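Long-range contacts in neuraminidase (Influenza A virus, PDB 4GEZ), which is a neuraminidase-like viral surface glycoprotein that may cleave terminal sialic acid from glycoconjugates, although its putative active site has diverged from that of classical neuraminidases: residues D42-R47 with F62-L67; G36-G41 with A69-L74. All blocks are in the same frame, centred on the assembly; numbering follows the deposited sequence.

Contact 1: D42-R47 with F62-L67; sequences DLILSR and FIAYGL
Tyr65 lies between Leu45 on one face of its ring and Arg47 on the other, within an antiparallel beta hairpin formed by the first two strands of a four-stranded propeller blade. The guanidinium of Arg47 stacks nearly flat on the phenol, the planes 12° apart and the centres separated by 3.8 Å, a cation-pi contact that suits a positive group over an electron-rich ring. A bend at chi3 (65°) turns the arginine chain back over the ring. From the other face Leu45 CB makes a CH-pi contact, reaching Tyr65 CZ at 3.5 Å, while Ser46 O lies near the ring plane at its edge.

On the other side of the sheet, Ile44 CG2 packs on Ala64 CB at 3.5 Å and meets Phe62 at the ring edge. Ser46 CB comes within 3.4 Å of Phe62 CD2; the small serine and alanine side chains suit a place beside this large ring. Phe33 of a second subunit packs on Ile44, Ala64 and Leu67, so the apolar face extends into the tetramer interface, while Tyr85 of the next strand touches Ile44, Phe62 and Ala64.

The backbone sets these positions. Ser46 faces Ala64 and Arg47 faces Ile63, but Tyr65 and Gly66 together stand opposite Leu45, a beta bulge in which both face the same side of the sheet, so that Leu67 comes to lie on the face of Ile44. Having no side chain, Gly66 leaves room for Leu45 CD1, which would crowd a CB there, while Leu45 CG lies beside Gly66 O. Leu45 N donates an almost straight bond to Gly66 O. Arg47 and Ile63 are joined by two backbone bonds, one in each direction. Farther out, Arg47 NH1 forms a salt bridge with Glu82 OE1 and a hydrogen bond with Met78 O, which hold the guanidinium over Tyr65.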
# COMPACT_ATOMS: atom_id res chain seq x y z
N ASP A 42 -3.09 13.84 3.32
CA ASP A 42 -2.35 13.17 2.26
C ASP A 42 -3.16 12.95 0.97
O ASP A 42 -2.70 12.26 0.06
CB ASP A 42 -1.85 11.81 2.74
CG ASP A 42 -2.97 10.92 3.25
OD1 ASP A 42 -3.83 11.41 4.01
OD2 ASP A 42 -3.01 9.72 2.87
N LEU A 43 -4.34 13.55 0.89
CA LEU A 43 -5.15 13.43 -0.32
C LEU A 43 -4.65 14.38 -1.40
O LEU A 43 -4.18 15.49 -1.12
CB LEU A 43 -6.65 13.66 -0.03
CG LEU A 43 -7.34 12.60 0.83
CD1 LEU A 43 -8.75 13.00 1.26
CD2 LEU A 43 -7.38 11.29 0.09
N ILE A 44 -4.72 13.92 -2.64
CA ILE A 44 -4.28 14.71 -3.79
C ILE A 44 -5.44 15.50 -4.38
O ILE A 44 -6.49 14.94 -4.70
CB ILE A 44 -3.65 13.81 -4.88
CG1 ILE A 44 -2.41 13.10 -4.33
CG2 ILE A 44 -3.26 14.63 -6.09
CD1 ILE A 44 -1.80 12.08 -5.27
N LEU A 45 -5.25 16.81 -4.51
CA LEU A 45 -6.27 17.67 -5.11
C LEU A 45 -6.12 17.54 -6.62
O LEU A 45 -5.01 17.53 -7.14
CB LEU A 45 -6.10 19.12 -4.64
CG LEU A 45 -6.07 19.28 -3.11
CD1 LEU A 45 -5.83 20.71 -2.66
CD2 LEU A 45 -7.35 18.75 -2.52
N SER A 46 -7.24 17.44 -7.33
CA SER A 46 -7.21 17.11 -8.75
C SER A 46 -8.19 17.93 -9.57
O SER A 46 -9.08 18.58 -9.04
CB SER A 46 -7.50 15.62 -8.94
OG SER A 46 -8.83 15.31 -8.56
N ARG A 47 -7.99 17.89 -10.89
CA ARG A 47 -8.92 18.46 -11.85
C ARG A 47 -8.78 17.71 -13.17
O ARG A 47 -7.81 16.96 -13.35
CB ARG A 47 -8.66 19.96 -12.05
CG ARG A 47 -7.25 20.32 -12.51
CD ARG A 47 -7.10 21.82 -12.73
NE ARG A 47 -7.25 22.59 -11.49
CZ ARG A 47 -6.26 23.24 -10.88
NH1 ARG A 47 -5.04 23.26 -11.40
NH2 ARG A 47 -6.50 23.90 -9.76
N PHE A 62 -5.91 11.97 -13.74
CA PHE A 62 -6.26 13.33 -13.32
C PHE A 62 -5.05 14.26 -13.29
O PHE A 62 -3.90 13.80 -13.25
CB PHE A 62 -6.95 13.32 -11.95
CG PHE A 62 -6.18 12.62 -10.86
CD1 PHE A 62 -6.37 11.26 -10.62
CD2 PHE A 62 -5.28 13.32 -10.06
CE1 PHE A 62 -5.68 10.61 -9.61
CE2 PHE A 62 -4.58 12.68 -9.04
CZ PHE A 62 -4.78 11.32 -8.81
N ILE A 63 -5.32 15.56 -13.31
CA ILE A 63 -4.28 16.58 -13.20
C ILE A 63 -4.19 17.04 -11.75
O ILE A 63 -5.11 17.65 -11.23
CB ILE A 63 -4.58 17.78 -14.11
CG1 ILE A 63 -4.64 17.33 -15.58
CG2 ILE A 63 -3.53 18.87 -13.94
CD1 ILE A 63 -3.32 16.76 -16.10
N ALA A 64 -3.06 16.74 -11.11
CA ALA A 64 -2.87 17.02 -9.70
C ALA A 64 -2.23 18.40 -9.51
O ALA A 64 -1.32 18.78 -10.25
CB ALA A 64 -2.00 15.95 -9.07
N TYR A 65 -2.70 19.13 -8.50
CA TYR A 65 -2.22 20.50 -8.25
C TYR A 65 -1.92 20.80 -6.77
O TYR A 65 -1.36 21.86 -6.45
CB TYR A 65 -3.22 21.53 -8.81
CG TYR A 65 -4.56 21.56 -8.11
CD1 TYR A 65 -4.80 22.44 -7.06
CD2 TYR A 65 -5.59 20.72 -8.51
CE1 TYR A 65 -6.02 22.48 -6.42
CE2 TYR A 65 -6.82 20.75 -7.88
CZ TYR A 65 -7.03 21.63 -6.83
OH TYR A 65 -8.25 21.66 -6.20
N GLY A 66 -2.29 19.89 -5.87
CA GLY A 66 -2.06 20.14 -4.46
C GLY A 66 -2.39 19.02 -3.50
O GLY A 66 -2.88 17.95 -3.90
N LEU A 67 -2.13 19.26 -2.22
CA LEU A 67 -2.42 18.30 -1.16
C LEU A 67 -3.51 18.85 -0.24
O LEU A 67 -3.62 20.06 -0.05
CB LEU A 67 -1.15 17.98 -0.36
CG LEU A 67 -0.02 17.28 -1.11
CD1 LEU A 67 1.17 17.04 -0.21
CD2 LEU A 67 -0.50 15.97 -1.69

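Contact 2: G36-G41 with A69-L74; sequences GPELPG and ANQHLL
Pro37 O receives the side-chain amide of Gln71, whose NE2 donates a nearly straight hydrogen bond of 3.2 Å. Gln71 suits the role because its side chain is long and fully extended, with CG anti to the backbone N (chi1 -174°) and the next torsion also near 180°. Pro37 O lies close to the amide plane, a placement that helps fix the rotation of the CONH2 group.

Next comes Glu38, bent at chi2 so that its carboxylate approaches the edge of the His72 ring, with OE1 3.7 Å from NE2. The two planes are almost perpendicular, and at this separation any attraction would be electrostatic, depending on the charge of the histidine. The backbone N of Glu38 is bonded to Asn70 OD1 of the third subunit.

The segment belongs to the linker that runs from strand 25-30 to strand 44-53, between two blades of the beta propeller, and 69-74 is in the loop between strands 58-67 and 83-88. Leu39, buried here, crosses the Gln71 side chain at about a right angle, its CD1 4.1 Å from Gln71 CD. Val353 touches both side chains, and Ile358 adds to the apolar surroundings of the leucine.

Gly41 closes the run: with a hydrogen in place of a side chain, it lets Ala69 CB come to 3.6 Å from Gly41 CA. Gly41 O accepts a bent bond of 3.2 Å from Ala69 N, approached from the side of the carbonyl at a C=O...N angle of 106°.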
# COMPACT_ATOMS: atom_id res chain seq x y z
N GLY A 36 -16.50 14.83 4.45
CA GLY A 36 -16.71 15.63 5.64
C GLY A 36 -16.13 17.01 5.51
O GLY A 36 -15.49 17.34 4.51
N PRO A 37 -16.36 17.85 6.54
CA PRO A 37 -15.80 19.20 6.59
C PRO A 37 -14.28 19.16 6.52
O PRO A 37 -13.71 19.84 5.68
CB PRO A 37 -16.25 19.72 7.96
CG PRO A 37 -17.41 18.87 8.34
CD PRO A 37 -17.22 17.54 7.69
N GLU A 38 -13.64 18.36 7.37
CA GLU A 38 -12.19 18.27 7.38
C GLU A 38 -11.64 17.05 6.65
O GLU A 38 -12.14 15.94 6.80
CB GLU A 38 -11.64 18.32 8.81
CG GLU A 38 -11.86 19.64 9.51
CD GLU A 38 -10.88 20.71 9.04
OE1 GLU A 38 -11.03 21.87 9.46
OE2 GLU A 38 -9.97 20.38 8.25
N LEU A 39 -10.59 17.29 5.86
CA LEU A 39 -9.93 16.23 5.10
C LEU A 39 -8.62 15.87 5.80
O LEU A 39 -8.01 16.71 6.45
CB LEU A 39 -9.65 16.69 3.67
CG LEU A 39 -10.85 17.13 2.82
CD1 LEU A 39 -10.43 17.70 1.47
CD2 LEU A 39 -11.78 15.96 2.61
N PRO A 40 -8.19 14.61 5.65
CA PRO A 40 -6.83 14.22 6.04
C PRO A 40 -5.83 14.88 5.10
O PRO A 40 -6.22 15.30 4.02
CB PRO A 40 -6.84 12.70 5.87
CG PRO A 40 -7.96 12.42 4.91
CD PRO A 40 -9.00 13.44 5.23
N GLY A 41 -4.57 14.96 5.50
CA GLY A 41 -3.58 15.74 4.78
C GLY A 41 -2.97 15.15 3.51
O GLY A 41 -2.38 15.89 2.72
N ALA A 69 -3.82 18.74 2.92
CA ALA A 69 -3.29 19.38 4.12
C ALA A 69 -3.33 20.90 3.99
O ALA A 69 -3.31 21.62 4.99
CB ALA A 69 -1.87 18.91 4.38
N ASN A 70 -3.36 21.38 2.75
CA ASN A 70 -3.38 22.81 2.46
C ASN A 70 -4.75 23.24 1.93
O ASN A 70 -4.85 24.23 1.20
CB ASN A 70 -2.25 23.17 1.49
CG ASN A 70 -0.87 22.78 2.02
OD1 ASN A 70 -0.36 23.39 2.96
ND2 ASN A 70 -0.26 21.77 1.41
N GLN A 71 -5.78 22.48 2.30
CA GLN A 71 -7.19 22.77 2.00
C GLN A 71 -7.61 24.24 2.17
O GLN A 71 -8.32 24.80 1.33
CB GLN A 71 -8.06 21.90 2.92
CG GLN A 71 -9.57 21.96 2.66
CD GLN A 71 -10.37 21.14 3.67
OE1 GLN A 71 -9.81 20.55 4.59
NE2 GLN A 71 -11.69 21.13 3.51
N HIS A 72 -7.16 24.85 3.26
CA HIS A 72 -7.53 26.22 3.62
C HIS A 72 -6.41 27.22 3.34
O HIS A 72 -6.49 28.40 3.71
CB HIS A 72 -7.93 26.28 5.10
CG HIS A 72 -8.95 25.26 5.49
ND1 HIS A 72 -10.04 24.95 4.69
CD2 HIS A 72 -9.02 24.42 6.55
CE1 HIS A 72 -10.75 24.00 5.28
NE2 HIS A 72 -10.15 23.66 6.40
N LEU A 73 -5.36 26.75 2.67
CA LEU A 73 -4.16 27.55 2.43
C LEU A 73 -3.89 27.65 0.94
O LEU A 73 -2.88 28.22 0.52
CB LEU A 73 -2.96 26.92 3.16
CG LEU A 73 -3.07 26.78 4.68
CD1 LEU A 73 -2.06 25.78 5.24
CD2 LEU A 73 -2.90 28.12 5.37
N LEU A 74 -4.79 27.09 0.13
CA LEU A 74 -4.61 27.07 -1.32
C LEU A 74 -5.69 27.88 -2.04
O LEU A 74 -6.86 27.89 -1.64
CB LEU A 74 -4.61 25.63 -1.85
CG LEU A 74 -3.40 24.76 -1.50
CD1 LEU A 74 -3.44 23.42 -2.22
CD2 LEU A 74 -2.09 25.48 -1.77

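Overall arrangement
Along the chain the four segments run 36-41, 42-47, 62-67 and 69-74, so the hairpin pairing of contact 1 falls within the span bracketed by contact 2. The linker of 36-41 continues directly into 42-47, and strand 58-67 passes almost at once into the loop that holds 69-74. The two centres are about 12 Å apart, on the same side of the chain's centre, and they meet where Leu45 CD1 packs on Leu74 CD1 at 3.6 Å. Contact 1 belongs to the blade's sheet, whereas contact 2 joins loops at its margin. Both reach the second and third subunits, placing this end of the blade at the tetramer interfaces.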